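Local coordinates for protein yeast glycogen phosphorylase (Saccharomyces cerevisiae, PDB 1YGP) that belongs to the carbohydrate phosphorylase family, has the two-domain GT-B architecture and holds pyridoxal-5'-phosphate, at residues 178-183 with 863-868; 86-91 with 183-188. All coordinates share one frame; numbering follows the deposited sequence.

Overall arrangement
Contacts 1 and 2 adjoin along one connection of the chain, from the end of helix 165-179 into strand 184-189; they share Pro-183, and their centres are 13 Å apart. Along the sequence their segments alternate: 86-91 comes first, then 178-183 and 183-188 in direct succession, and finally 863-868, close to the C-terminus. Strand 184-189 runs between strands 98-102 and 274-284 in the mixed sheet. Helix 65-94 reaches it in contact 2, and helix 861-873 packs beside the preceding turn in contact 1. One connection therefore receives an early helix and the last one, so the far end of the chain is folded back against the N-terminal domain.

Contact 1: 178-183 with 863-868; sequences ATEGIP and RCIEEY
Two residues of helix 861-873 meet the carboxylate of Glu-180, but neither bonds to it. OE1 of Glu-180 lies 3.6 Å from CG2 of Ile-865, and the same oxygen is 3.8 Å from CG of Glu-866. OE2 of Glu-180 stands 3.5 Å from OE2 of Glu-866. These are two acceptors, with carboxylate planes 34° apart; if both are ionised the pair is probably unfavourable, and the geometry gives no hydrogen bond. Since Glu-180 also touches Asp-862, the local acidity might raise the proton affinity of one of the carboxylates. The torsions account for the meeting: CG of Glu-180 is anti to its carbonyl carbon and the chain beyond is extended (chi2 -177°), which carries the acid group across to the helix. Glu-866 is extended as well, and the two side chains cross at about a right angle.

Beside the acids the contact is apolar. CG1 of Ile-182 faces CG2 of Ile-865 at 4.3 Å, a loose approach between two buried side chains. Ile-865 continues onto Phe-173, Ser-176 and Met-177 of helix 165-179, while Ile-182 also touches Ser-869.

Gly-181, with positive phi (58°), closes helix 165-179 in a Schellman motif, and the chain then turns toward Pro-183. Tyr-868 OH bonds to Thr-403 and Asn-482, on two strands of the mixed sheet. Such a C-terminal helix, packed back on the N-terminal domain, is a hallmark of the GT-B fold.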
loop_
_atom_site.group_PDB
_atom_site.type_symbol
_atom_site.label_atom_id
_atom_site.label_comp_id
_atom_site.label_asym_id
_atom_site.label_seq_id
_atom_site.Cartn_x
_atom_site.Cartn_y
_atom_site.Cartn_z
ATOM N N ALA A 178 -10.051 -16.862 -21.723
ATOM C CA ALA A 178 -11.285 -16.376 -21.122
ATOM C C ALA A 178 -12.387 -16.227 -22.134
ATOM O O ALA A 178 -13.533 -16.548 -21.827
ATOM C CB ALA A 178 -11.105 -15.016 -20.470
ATOM N N THR A 179 -12.083 -15.777 -23.355
ATOM C CA THR A 179 -13.122 -15.652 -24.384
ATOM C C THR A 179 -13.637 -17.031 -24.747
ATOM O O THR A 179 -14.837 -17.248 -24.884
ATOM C CB THR A 179 -12.564 -14.964 -25.645
ATOM O OG1 THR A 179 -12.210 -13.666 -25.221
ATOM C CG2 THR A 179 -13.530 -14.789 -26.772
ATOM N N GLU A 180 -12.722 -17.992 -24.840
ATOM C CA GLU A 180 -13.079 -19.341 -25.221
ATOM C C GLU A 180 -13.683 -20.197 -24.113
ATOM O O GLU A 180 -13.984 -21.371 -24.344
ATOM C CB GLU A 180 -11.828 -19.998 -25.807
ATOM C CG GLU A 180 -11.743 -19.544 -27.248
ATOM C CD GLU A 180 -10.628 -20.103 -28.117
ATOM O OE1 GLU A 180 -10.009 -21.102 -27.753
ATOM O OE2 GLU A 180 -10.382 -19.537 -29.181
ATOM N N GLY A 181 -13.896 -19.668 -22.909
ATOM C CA GLY A 181 -14.417 -20.453 -21.799
ATOM C C GLY A 181 -13.525 -21.652 -21.478
ATOM O O GLY A 181 -14.030 -22.714 -21.116
ATOM N N ILE A 182 -12.208 -21.550 -21.653
ATOM C CA ILE A 182 -11.268 -22.630 -21.354
ATOM C C ILE A 182 -11.038 -22.455 -19.852
ATOM O O ILE A 182 -10.770 -21.323 -19.448
ATOM C CB ILE A 182 -9.921 -22.445 -22.150
ATOM C CG1 ILE A 182 -10.096 -22.739 -23.625
ATOM C CG2 ILE A 182 -8.855 -23.345 -21.567
ATOM C CD1 ILE A 182 -10.394 -24.201 -23.947
ATOM N N PRO A 183 -11.090 -23.449 -18.961
ATOM C CA PRO A 183 -10.847 -23.243 -17.538
ATOM C C PRO A 183 -9.365 -23.029 -17.220
ATOM O O PRO A 183 -8.645 -23.954 -16.826
ATOM C CB PRO A 183 -11.471 -24.481 -16.901
ATOM C CG PRO A 183 -12.491 -24.916 -17.929
ATOM C CD PRO A 183 -11.668 -24.761 -19.191
ATOM N N ARG A 863 -6.833 -18.637 -32.120
ATOM C CA ARG A 863 -6.387 -19.799 -32.870
ATOM C C ARG A 863 -5.204 -20.407 -32.117
ATOM O O ARG A 863 -5.223 -21.629 -31.991
ATOM C CB ARG A 863 -5.992 -19.361 -34.277
ATOM C CG ARG A 863 -5.550 -20.387 -35.300
ATOM C CD ARG A 863 -4.120 -20.847 -35.107
ATOM N NE ARG A 863 -3.157 -19.798 -35.388
ATOM C CZ ARG A 863 -1.981 -19.721 -34.761
ATOM N NH1 ARG A 863 -1.610 -20.602 -33.828
ATOM N NH2 ARG A 863 -1.148 -18.750 -35.099
ATOM N N CYS A 864 -4.185 -19.679 -31.594
ATOM C CA CYS A 864 -3.120 -20.289 -30.768
ATOM C C CYS A 864 -3.725 -21.105 -29.630
ATOM O O CYS A 864 -3.316 -22.241 -29.365
ATOM C CB CYS A 864 -2.210 -19.340 -30.012
ATOM S SG CYS A 864 -1.431 -17.959 -30.861
ATOM N N ILE A 865 -4.743 -20.565 -28.951
ATOM C CA ILE A 865 -5.346 -21.265 -27.833
ATOM C C ILE A 865 -6.164 -22.454 -28.309
ATOM O O ILE A 865 -6.202 -23.457 -27.580
ATOM C CB ILE A 865 -6.178 -20.249 -27.021
ATOM C CG1 ILE A 865 -5.201 -19.242 -26.427
ATOM C CG2 ILE A 865 -6.953 -20.901 -25.896
ATOM C CD1 ILE A 865 -4.078 -19.830 -25.550
ATOM N N GLU A 866 -6.758 -22.421 -29.510
ATOM C CA GLU A 866 -7.435 -23.600 -30.029
ATOM C C GLU A 866 -6.421 -24.736 -30.192
ATOM O O GLU A 866 -6.608 -25.846 -29.690
ATOM C CB GLU A 866 -8.072 -23.291 -31.375
ATOM C CG GLU A 866 -9.310 -22.396 -31.270
ATOM C CD GLU A 866 -9.871 -21.781 -32.565
ATOM O OE1 GLU A 866 -9.658 -22.299 -33.667
ATOM O OE2 GLU A 866 -10.540 -20.751 -32.459
ATOM N N GLU A 867 -5.263 -24.428 -30.764
ATOM C CA GLU A 867 -4.259 -25.428 -31.051
ATOM C C GLU A 867 -3.716 -26.022 -29.780
ATOM O O GLU A 867 -3.594 -27.248 -29.661
ATOM C CB GLU A 867 -3.085 -24.854 -31.832
ATOM C CG GLU A 867 -3.482 -24.203 -33.151
ATOM C CD GLU A 867 -2.393 -24.275 -34.195
ATOM O OE1 GLU A 867 -1.350 -23.626 -34.078
ATOM O OE2 GLU A 867 -2.597 -25.010 -35.150
ATOM N N TYR A 868 -3.423 -25.171 -28.797
ATOM C CA TYR A 868 -2.873 -25.640 -27.541
ATOM C C TYR A 868 -3.874 -26.532 -26.855
ATOM O O TYR A 868 -3.517 -27.652 -26.473
ATOM C CB TYR A 868 -2.546 -24.480 -26.627
ATOM C CG TYR A 868 -1.160 -23.868 -26.754
ATOM C CD1 TYR A 868 -0.085 -24.450 -26.089
ATOM C CD2 TYR A 868 -0.985 -22.678 -27.448
ATOM C CE1 TYR A 868 1.160 -23.839 -26.100
ATOM C CE2 TYR A 868 0.265 -22.064 -27.459
ATOM C CZ TYR A 868 1.336 -22.638 -26.783
ATOM O OH TYR A 868 2.570 -21.992 -26.769
#

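Contact 2: 86-91 with 183-188; sequences KTQQKF and PAWGYG
A bend in the side chain of Gln-88 (chi2 41°) turns its amide toward Trp-185, while Phe-91, with CG anti to its carbonyl carbon, lays its ring against Pro-183. These two placements produce two separate meetings, one polar and one apolar.

In the polar one, NE1 of Trp-185 donates to OE1 of Gln-88 at 3.0 Å. The bond is nearly straight at the hydrogen (163°), and the oxygen sits at the indole edge, in the plane of the ring. The amide itself is turned about halfway between coplanar with and perpendicular to the indole. Seen from the acceptor the fit is less regular, because the donor is tilted well above the carbonyl plane instead of lying on a lone pair. CG of Gln-88 also comes to 4.1 Å from CZ2 of Trp-185, so the aliphatic part of the chain adds a light contact to the bond. The other end of the amide is held too: NE2 of Gln-88 bonds to the carbonyl oxygens of Trp-84 and Val-274, which fixes the rotation of the group and leaves OE1 directed at the indole.

In the apolar meeting, CB of Pro-183 lies 4.0 Å from the centroid of the Phe-91 ring and only 7° off its normal, a CH-pi contact over the face. CG of Pro-183 approaches CE1 of Phe-91 at 3.9 Å, over the same face. The opposite face carries the carbonyl oxygen of Thr-87, 3.4 Å above the plane and displaced toward the rim.

All four contacting residues are buried. Trp-185 additionally makes a cation-pi contact with Arg-346 of helix 322-350. Helix 65-94 thus packs at the start of strand 184-189, which is hydrogen-bonded through its backbone to strand 98-102 and to strand 274-284.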
loop_
_atom_site.group_PDB
_atom_site.type_symbol
_atom_site.label_atom_id
_atom_site.label_comp_id
_atom_site.label_asym_id
_atom_site.label_seq_id
_atom_site.Cartn_x
_atom_site.Cartn_y
_atom_site.Cartn_z
ATOM N N LYS A 86 -19.444 -16.543 -10.163
ATOM C CA LYS A 86 -20.199 -17.574 -10.881
ATOM C C LYS A 86 -19.304 -18.557 -11.618
ATOM O O LYS A 86 -19.482 -19.756 -11.497
ATOM C CB LYS A 86 -21.117 -17.017 -11.962
ATOM C CG LYS A 86 -22.147 -15.994 -11.570
ATOM C CD LYS A 86 -23.090 -15.683 -12.727
ATOM C CE LYS A 86 -24.282 -14.937 -12.118
ATOM N NZ LYS A 86 -25.314 -14.612 -13.087
ATOM N N THR A 87 -18.309 -18.070 -12.366
ATOM C CA THR A 87 -17.440 -18.886 -13.210
ATOM C C THR A 87 -16.643 -19.857 -12.372
ATOM O O THR A 87 -16.634 -21.055 -12.645
ATOM C CB THR A 87 -16.486 -17.977 -14.023
ATOM O OG1 THR A 87 -17.271 -17.115 -14.845
ATOM C CG2 THR A 87 -15.601 -18.760 -14.930
ATOM N N GLN A 88 -16.024 -19.362 -11.307
ATOM C CA GLN A 88 -15.267 -20.193 -10.392
ATOM C C GLN A 88 -16.150 -21.267 -9.753
ATOM O O GLN A 88 -15.744 -22.410 -9.545
ATOM C CB GLN A 88 -14.646 -19.238 -9.375
ATOM C CG GLN A 88 -13.205 -18.804 -9.707
ATOM C CD GLN A 88 -12.921 -18.492 -11.167
ATOM O OE1 GLN A 88 -12.095 -19.117 -11.831
ATOM N NE2 GLN A 88 -13.591 -17.528 -11.755
ATOM N N GLN A 89 -17.412 -20.969 -9.497
ATOM C CA GLN A 89 -18.302 -21.944 -8.915
ATOM C C GLN A 89 -18.667 -22.909 -10.007
ATOM O O GLN A 89 -18.702 -24.097 -9.696
ATOM C CB GLN A 89 -19.553 -21.300 -8.402
ATOM C CG GLN A 89 -20.556 -22.229 -7.787
ATOM C CD GLN A 89 -20.016 -23.023 -6.615
ATOM O OE1 GLN A 89 -19.855 -22.525 -5.507
ATOM N NE2 GLN A 89 -19.747 -24.296 -6.813
ATOM N N LYS A 90 -18.902 -22.506 -11.265
ATOM C CA LYS A 90 -19.240 -23.442 -12.336
ATOM C C LYS A 90 -18.129 -24.479 -12.435
ATOM O O LYS A 90 -18.389 -25.670 -12.296
ATOM C CB LYS A 90 -19.399 -22.688 -13.655
ATOM C CG LYS A 90 -19.434 -23.547 -14.923
ATOM C CD LYS A 90 -19.895 -22.727 -16.120
ATOM C CE LYS A 90 -18.959 -21.542 -16.359
ATOM N NZ LYS A 90 -19.506 -20.575 -17.303
ATOM N N PHE A 91 -16.871 -24.069 -12.538
ATOM C CA PHE A 91 -15.767 -24.999 -12.650
ATOM C C PHE A 91 -15.698 -25.895 -11.426
ATOM O O PHE A 91 -15.569 -27.101 -11.625
ATOM C CB PHE A 91 -14.486 -24.211 -12.837
ATOM C CG PHE A 91 -14.508 -23.312 -14.081
ATOM C CD1 PHE A 91 -15.361 -23.557 -15.164
ATOM C CD2 PHE A 91 -13.626 -22.233 -14.153
ATOM C CE1 PHE A 91 -15.319 -22.735 -16.286
ATOM C CE2 PHE A 91 -13.596 -21.421 -15.288
ATOM C CZ PHE A 91 -14.440 -21.667 -16.353
ATOM N N PRO A 183 -11.090 -23.449 -18.961
ATOM C CA PRO A 183 -10.847 -23.243 -17.538
ATOM C C PRO A 183 -9.365 -23.029 -17.220
ATOM O O PRO A 183 -8.645 -23.954 -16.826
ATOM C CB PRO A 183 -11.471 -24.481 -16.901
ATOM C CG PRO A 183 -12.491 -24.916 -17.929
ATOM C CD PRO A 183 -11.668 -24.761 -19.191
ATOM N N ALA A 184 -8.873 -21.809 -17.428
ATOM C CA ALA A 184 -7.482 -21.504 -17.138
ATOM C C ALA A 184 -7.256 -20.353 -16.150
ATOM O O ALA A 184 -8.021 -19.375 -16.060
ATOM C CB ALA A 184 -6.748 -21.160 -18.411
ATOM N N TRP A 185 -6.194 -20.534 -15.371
ATOM C CA TRP A 185 -5.723 -19.594 -14.397
ATOM C C TRP A 185 -4.272 -19.319 -14.737
ATOM O O TRP A 185 -3.536 -20.227 -15.162
ATOM C CB TRP A 185 -5.767 -20.164 -12.994
ATOM C CG TRP A 185 -7.047 -19.895 -12.228
ATOM C CD1 TRP A 185 -8.251 -19.842 -12.865
ATOM C CD2 TRP A 185 -7.151 -19.693 -10.873
ATOM N NE1 TRP A 185 -9.122 -19.610 -11.923
ATOM C CE2 TRP A 185 -8.521 -19.512 -10.728
ATOM C CE3 TRP A 185 -6.334 -19.629 -9.760
ATOM C CZ2 TRP A 185 -9.100 -19.268 -9.482
ATOM C CZ3 TRP A 185 -6.902 -19.385 -8.515
ATOM C CH2 TRP A 185 -8.273 -19.205 -8.373
ATOM N N GLY A 186 -3.837 -18.073 -14.554
ATOM C CA GLY A 186 -2.440 -17.727 -14.738
ATOM C C GLY A 186 -1.819 -17.493 -13.364
ATOM O O GLY A 186 -2.492 -16.935 -12.501
ATOM N N TYR A 187 -0.599 -17.898 -13.060
ATOM C CA TYR A 187 -0.002 -17.620 -11.779
ATOM C C TYR A 187 1.243 -16.817 -12.057
ATOM O O TYR A 187 1.982 -17.183 -12.981
ATOM C CB TYR A 187 0.431 -18.881 -11.040
ATOM C CG TYR A 187 -0.673 -19.619 -10.310
ATOM C CD1 TYR A 187 -1.066 -19.220 -9.038
ATOM C CD2 TYR A 187 -1.315 -20.678 -10.942
ATOM C CE1 TYR A 187 -2.117 -19.879 -8.396
ATOM C CE2 TYR A 187 -2.362 -21.340 -10.316
ATOM C CZ TYR A 187 -2.756 -20.937 -9.048
ATOM O OH TYR A 187 -3.794 -21.601 -8.429
ATOM N N GLY A 188 1.556 -15.798 -11.254
ATOM C CA GLY A 188 2.738 -14.973 -11.457
ATOM C C GLY A 188 3.131 -14.222 -10.193
ATOM O O GLY A 188 2.755 -14.629 -9.082
#